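PDB 5JKQ: PfVFT1 from Plasmodium falciparum, which is of unconfirmed function but has the bi-lobed Venus flytrap architecture of solute-binding proteins and so probably captures a small ligand between its lobes. Local coordinates for residues 175-180 against 272-277; 101-106 against 146-151. The protein carries 3 engineered substitutions. All coordinates share one frame; numbering follows the deposited sequence.

Interaction 1. Residues 175-180 against 272-277; sequences IKHSNK and LKTGHS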
loop_
_atom_site.group_PDB
_atom_site.type_symbol
_atom_site.label_atom_id
_atom_site.label_comp_id
_atom_site.label_asym_id
_atom_site.label_seq_id
_atom_site.Cartn_x
_atom_site.Cartn_y
_atom_site.Cartn_z
ATOM N N ILE A 175 -1.439 -4.116 4.191
ATOM C CA ILE A 175 -2.778 -3.719 3.777
ATOM C C ILE A 175 -2.866 -3.714 2.255
ATOM O O ILE A 175 -1.985 -3.192 1.572
ATOM C CB ILE A 175 -3.142 -2.328 4.337
ATOM C CG1 ILE A 175 -3.183 -2.378 5.865
ATOM C CG2 ILE A 175 -4.493 -1.856 3.804
ATOM C CD1 ILE A 175 -3.239 -1.018 6.533
ATOM N N LYS A 176 -3.937 -4.308 1.739
ATOM C CA LYS A 176 -4.154 -4.414 0.300
ATOM C C LYS A 176 -5.522 -3.875 -0.099
ATOM O O LYS A 176 -6.434 -3.796 0.726
ATOM C CB LYS A 176 -4.039 -5.873 -0.153
ATOM C CG LYS A 176 -2.827 -6.616 0.380
ATOM C CD LYS A 176 -2.801 -8.041 -0.149
ATOM C CE LYS A 176 -1.779 -8.898 0.580
ATOM N NZ LYS A 176 -0.810 -9.528 -0.359
ATOM N N HIS A 177 -5.652 -3.498 -1.367
ATOM C CA HIS A 177 -6.962 -3.305 -1.975
ATOM C C HIS A 177 -7.006 -4.128 -3.257
ATOM O O HIS A 177 -5.968 -4.423 -3.849
ATOM C CB HIS A 177 -7.251 -1.820 -2.239
ATOM C CG HIS A 177 -6.533 -1.248 -3.423
ATOM N ND1 HIS A 177 -5.392 -0.484 -3.303
ATOM C CD2 HIS A 177 -6.815 -1.295 -4.748
ATOM C CE1 HIS A 177 -4.991 -0.102 -4.502
ATOM N NE2 HIS A 177 -5.836 -0.581 -5.396
ATOM N N SER A 178 -8.208 -4.518 -3.668
ATOM C CA SER A 178 -8.369 -5.398 -4.818
ATOM C C SER A 178 -8.643 -4.613 -6.097
ATOM O O SER A 178 -8.951 -3.422 -6.055
ATOM C CB SER A 178 -9.499 -6.396 -4.563
ATOM O OG SER A 178 -9.483 -7.431 -5.530
ATOM N N ASN A 179 -8.520 -5.296 -7.230
ATOM C CA ASN A 179 -8.776 -4.700 -8.535
ATOM C C ASN A 179 -9.973 -5.357 -9.211
ATOM O O ASN A 179 -9.951 -6.551 -9.512
ATOM C CB ASN A 179 -7.537 -4.816 -9.423
ATOM C CG ASN A 179 -6.358 -4.044 -8.876
ATOM O OD1 ASN A 179 -6.158 -2.879 -9.212
ATOM N ND2 ASN A 179 -5.575 -4.686 -8.019
ATOM N N LYS A 180 -11.021 -4.573 -9.437
ATOM C CA LYS A 180 -12.227 -5.084 -10.069
ATOM C C LYS A 180 -12.135 -4.937 -11.583
ATOM O O LYS A 180 -11.418 -4.075 -12.093
ATOM C CB LYS A 180 -13.461 -4.361 -9.528
ATOM C CG LYS A 180 -13.548 -4.386 -8.010
ATOM C CD LYS A 180 -14.839 -3.769 -7.513
ATOM C CE LYS A 180 -14.863 -3.677 -5.997
ATOM N NZ LYS A 180 -14.699 -5.006 -5.343
ATOM N N LEU A 272 -7.022 -9.907 -7.766
ATOM C CA LEU A 272 -5.643 -9.514 -8.022
ATOM C C LEU A 272 -5.367 -8.259 -7.207
ATOM O O LEU A 272 -5.873 -7.183 -7.524
ATOM C CB LEU A 272 -5.407 -9.266 -9.514
ATOM C CG LEU A 272 -5.573 -10.487 -10.425
ATOM C CD1 LEU A 272 -5.688 -10.058 -11.881
ATOM C CD2 LEU A 272 -4.415 -11.467 -10.243
ATOM N N LYS A 273 -4.573 -8.401 -6.151
ATOM C CA LYS A 273 -4.452 -7.352 -5.146
ATOM C C LYS A 273 -3.319 -6.372 -5.413
ATOM O O LYS A 273 -2.332 -6.695 -6.072
ATOM C CB LYS A 273 -4.258 -7.978 -3.764
ATOM C CG LYS A 273 -5.325 -8.993 -3.387
ATOM C CD LYS A 273 -6.723 -8.420 -3.537
ATOM C CE LYS A 273 -7.783 -9.390 -3.041
ATOM N NZ LYS A 273 -8.145 -9.146 -1.620
ATOM N N THR A 274 -3.492 -5.164 -4.886
ATOM C CA THR A 274 -2.456 -4.142 -4.879
ATOM C C THR A 274 -2.071 -3.892 -3.426
ATOM O O THR A 274 -2.881 -3.405 -2.638
ATOM C CB THR A 274 -2.938 -2.834 -5.547
ATOM O OG1 THR A 274 -3.275 -3.091 -6.918
ATOM C CG2 THR A 274 -1.864 -1.753 -5.486
ATOM N N GLY A 275 -0.838 -4.243 -3.072
ATOM C CA GLY A 275 -0.378 -4.137 -1.699
ATOM C C GLY A 275 0.135 -2.758 -1.331
ATOM O O GLY A 275 0.566 -1.991 -2.192
ATOM N N HIS A 276 0.075 -2.450 -0.038
ATOM C CA HIS A 276 0.636 -1.218 0.511
ATOM C C HIS A 276 1.630 -1.550 1.617
ATOM O O HIS A 276 1.361 -2.408 2.456
ATOM C CB HIS A 276 -0.466 -0.314 1.064
ATOM C CG HIS A 276 -1.510 0.055 0.058
ATOM N ND1 HIS A 276 -1.336 1.072 -0.855
ATOM C CD2 HIS A 276 -2.744 -0.451 -0.172
ATOM C CE1 HIS A 276 -2.415 1.172 -1.609
ATOM N NE2 HIS A 276 -3.285 0.262 -1.214
ATOM N N SER A 277 2.773 -0.870 1.621
ATOM C CA SER A 277 3.800 -1.119 2.629
ATOM C C SER A 277 4.602 0.134 2.970
ATOM O O SER A 277 4.614 1.109 2.215
ATOM C CB SER A 277 4.744 -2.225 2.148
ATOM O OG SER A 277 5.278 -1.917 0.874
HETATM O O HOH W 1 -4.871 -1.054 -7.917
#
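His177 and Thr274 form an antiparallel hydrogen-bonded pair where strands 175-184 and 265-281 pass between the two lobes, consistent with a hinge strand pair of the Venus flytrap fold. Their backbones bond both ways: Thr274 N reaches His177 O at 2.8 Å, almost straight, and His177 N reaches Thr274 O at 3.1 Å. At the next hydrogen-bonded pair, two residues along, His276 N donates to Ile175 O. The side chains of His177, Thr274, Asn179 and His276 share one face of the sheet and join in a polar chain. His177 has CG lodged between its backbone N and carbonyl carbon (chi1 76°), which brings the imidazole alongside Thr274, with Thr274 CB over one ring face. His177 ND1 meets His276 NE2 at 3.1 Å; either could donate, but His276 ND1 probably gives its proton to Tyr150 O, so in a neutral His276 NE2 would accept. Asn179 ND2 spends both hydrogens in its amide plane, on Leu272 O at 2.6 Å and on Thr274 OG1 at 3.0 Å. Asn214 holds Asn179 OD1 from outside the strand pair. A single water closes the network, 2.7 Å from His177 NE2, 2.8 Å from Thr274 OG1, and donating to Asn179 OD1.

Interaction 2. Residues 101-106 against 146-151; sequences GFWPDV and MTDNYF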
loop_
_atom_site.group_PDB
_atom_site.type_symbol
_atom_site.label_atom_id
_atom_site.label_comp_id
_atom_site.label_asym_id
_atom_site.label_seq_id
_atom_site.Cartn_x
_atom_site.Cartn_y
_atom_site.Cartn_z
ATOM N N GLY A 101 -7.662 11.052 8.473
ATOM C CA GLY A 101 -8.170 10.028 7.579
ATOM C C GLY A 101 -7.650 8.651 7.939
ATOM O O GLY A 101 -6.977 8.476 8.956
ATOM N N PHE A 102 -7.956 7.676 7.090
ATOM C CA PHE A 102 -7.646 6.280 7.372
ATOM C C PHE A 102 -6.150 6.020 7.529
ATOM O O PHE A 102 -5.707 5.546 8.575
ATOM C CB PHE A 102 -8.201 5.384 6.267
ATOM C CG PHE A 102 -7.785 3.948 6.394
ATOM C CD1 PHE A 102 -8.358 3.129 7.352
ATOM C CD2 PHE A 102 -6.820 3.417 5.554
ATOM C CE1 PHE A 102 -7.976 1.805 7.471
ATOM C CE2 PHE A 102 -6.434 2.094 5.667
ATOM C CZ PHE A 102 -7.012 1.286 6.625
ATOM N N TRP A 103 -5.378 6.323 6.490
ATOM C CA TRP A 103 -3.959 5.979 6.478
ATOM C C TRP A 103 -3.184 6.634 7.622
ATOM O O TRP A 103 -2.350 5.980 8.249
ATOM C CB TRP A 103 -3.339 6.350 5.129
ATOM C CG TRP A 103 -3.665 5.350 4.069
ATOM C CD1 TRP A 103 -4.428 5.551 2.960
ATOM C CD2 TRP A 103 -3.255 3.978 4.033
ATOM N NE1 TRP A 103 -4.514 4.392 2.228
ATOM C CE2 TRP A 103 -3.802 3.411 2.865
ATOM C CE3 TRP A 103 -2.476 3.174 4.872
ATOM C CZ2 TRP A 103 -3.594 2.077 2.513
ATOM C CZ3 TRP A 103 -2.271 1.850 4.520
ATOM C CH2 TRP A 103 -2.828 1.316 3.352
ATOM N N PRO A 104 -3.448 7.921 7.902
ATOM C CA PRO A 104 -2.866 8.503 9.117
ATOM C C PRO A 104 -3.297 7.760 10.380
ATOM O O PRO A 104 -2.463 7.506 11.251
ATOM C CB PRO A 104 -3.406 9.936 9.113
ATOM C CG PRO A 104 -3.633 10.238 7.689
ATOM C CD PRO A 104 -4.087 8.948 7.061
ATOM N N ASP A 105 -4.580 7.416 10.475
ATOM C CA ASP A 105 -5.093 6.697 11.638
ATOM C C ASP A 105 -4.437 5.328 11.787
ATOM O O ASP A 105 -4.238 4.856 12.905
ATOM C CB ASP A 105 -6.614 6.522 11.549
ATOM C CG ASP A 105 -7.381 7.730 12.059
ATOM O OD1 ASP A 105 -6.785 8.588 12.744
ATOM O OD2 ASP A 105 -8.595 7.809 11.781
ATOM N N VAL A 106 -4.115 4.692 10.664
ATOM C CA VAL A 106 -3.407 3.414 10.684
ATOM C C VAL A 106 -2.035 3.580 11.329
ATOM O O VAL A 106 -1.638 2.780 12.177
ATOM C CB VAL A 106 -3.242 2.830 9.255
ATOM C CG1 VAL A 106 -2.234 1.671 9.230
ATOM C CG2 VAL A 106 -4.587 2.373 8.710
HETATM N N MSE A 146 10.831 6.570 8.489
HETATM C CA MSE A 146 9.812 5.780 7.809
HETATM C C MSE A 146 9.063 6.543 6.738
HETATM O O MSE A 146 8.894 7.757 6.834
HETATM C CB MSE A 146 8.771 5.290 8.805
HETATM C CG MSE A 146 9.100 4.040 9.541
HETATM SE SE MSE A 146 7.586 3.638 10.687
HETATM C CE MSE A 146 6.534 2.598 9.422
ATOM N N THR A 147 8.567 5.810 5.748
ATOM C CA THR A 147 7.535 6.327 4.865
ATOM C C THR A 147 6.184 5.988 5.481
ATOM O O THR A 147 6.097 5.143 6.373
ATOM C CB THR A 147 7.617 5.729 3.450
ATOM O OG1 THR A 147 7.261 4.340 3.494
ATOM C CG2 THR A 147 9.018 5.886 2.873
ATOM N N ASP A 148 5.133 6.649 5.011
ATOM C CA ASP A 148 3.777 6.287 5.393
ATOM C C ASP A 148 3.485 4.876 4.881
ATOM O O ASP A 148 4.216 4.357 4.039
ATOM C CB ASP A 148 2.772 7.296 4.830
ATOM C CG ASP A 148 1.411 7.196 5.490
ATOM O OD1 ASP A 148 0.707 6.192 5.253
ATOM O OD2 ASP A 148 1.041 8.129 6.235
ATOM N N ASN A 149 2.424 4.255 5.387
ATOM C CA ASN A 149 2.095 2.886 4.997
ATOM C C ASN A 149 1.374 2.781 3.653
ATOM O O ASN A 149 1.277 1.691 3.092
ATOM C CB ASN A 149 1.225 2.219 6.068
ATOM C CG ASN A 149 1.903 2.163 7.423
ATOM O OD1 ASN A 149 2.870 1.427 7.616
ATOM N ND2 ASN A 149 1.383 2.930 8.376
ATOM N N TYR A 150 0.866 3.897 3.134
ATOM C CA TYR A 150 -0.009 3.842 1.963
ATOM C C TYR A 150 0.751 3.567 0.672
ATOM O O TYR A 150 0.148 3.186 -0.330
ATOM C CB TYR A 150 -0.825 5.140 1.823
ATOM C CG TYR A 150 -0.045 6.412 1.544
ATOM C CD1 TYR A 150 0.617 6.606 0.336
ATOM C CD2 TYR A 150 -0.018 7.445 2.474
ATOM C CE1 TYR A 150 1.312 7.773 0.080
ATOM C CE2 TYR A 150 0.671 8.615 2.224
ATOM C CZ TYR A 150 1.333 8.775 1.027
ATOM O OH TYR A 150 2.019 9.938 0.773
ATOM N N PHE A 151 2.066 3.752 0.697
ATOM C CA PHE A 151 2.880 3.587 -0.504
ATOM C C PHE A 151 2.731 2.195 -1.098
ATOM O O PHE A 151 2.641 1.205 -0.373
ATOM C CB PHE A 151 4.349 3.870 -0.193
ATOM C CG PHE A 151 4.653 5.327 -0.029
ATOM C CD1 PHE A 151 4.951 6.112 -1.131
ATOM C CD2 PHE A 151 4.625 5.918 1.221
ATOM C CE1 PHE A 151 5.222 7.455 -0.984
ATOM C CE2 PHE A 151 4.895 7.261 1.372
ATOM C CZ PHE A 151 5.194 8.031 0.268
HETATM O O HOH W 2 -0.535 4.791 7.148
#
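Trp103 lays one face of its indole over Tyr150 CB, which sits 3.5 Å from the centroid of the five-membered ring and only 9° off its normal, a CH-pi contact. The edge of the Tyr150 ring turns toward the same indole in a T-shaped arrangement, planes at 68°. Phe102 CE2 lies over the opposite face, so the indole is sandwiched. Farther along the indole, Trp103 CZ3 meets Asn149 CB at 3.8 Å. This joins the first turn of helix 102-118 to the loop leaving strand 146-147, the edge strand of a three-stranded parallel sheet. Asp148 shapes that loop as an Asx turn: with CG anti to the backbone N (chi1 -164°), its OD1 accepts from Tyr150 N at 3.1 Å through the anti lone pair. A water donates to Asp148 OD1 at 2.7 Å and accepts from Asn149 ND2 at 2.9 Å; it lies improbably close to Trp103 O, at 2.4 Å, so a bridge to the helix is doubtful. Tyr44 OH bonds Trp103 NE1 and Tyr129 OH bonds Asp148 OD2. Direct contact is thus apolar and aromatic, which implies that helix and loop are held together mainly by the close fit of the indole against Tyr150 and Asn149.

How the interactions relate
Interactions 1 and 2 have centres about 15 Å apart yet touch directly, chiefly through His276. Its ND1 lies 2.6 Å from Tyr150 O, a probable hydrogen bond, and its CB packs 3.3 Å from Asn149 O, while its ring meets Trp103 edge-to-face. One residue on, Ser277 N probably bonds Phe151 O at 2.9 Å, so strand 265-281 runs beside the loop of residues 146-151. On the other strand, Ile175 CG2 packs 3.6 Å from Trp103 CH2. The polar row of 175-180 and 272-277 therefore continues into the aromatic cluster of 101-106 and 146-151. Interaction 2 belongs to one lobe, and interaction 1 carries the strands from it toward the other; in this family a solute would be expected between them.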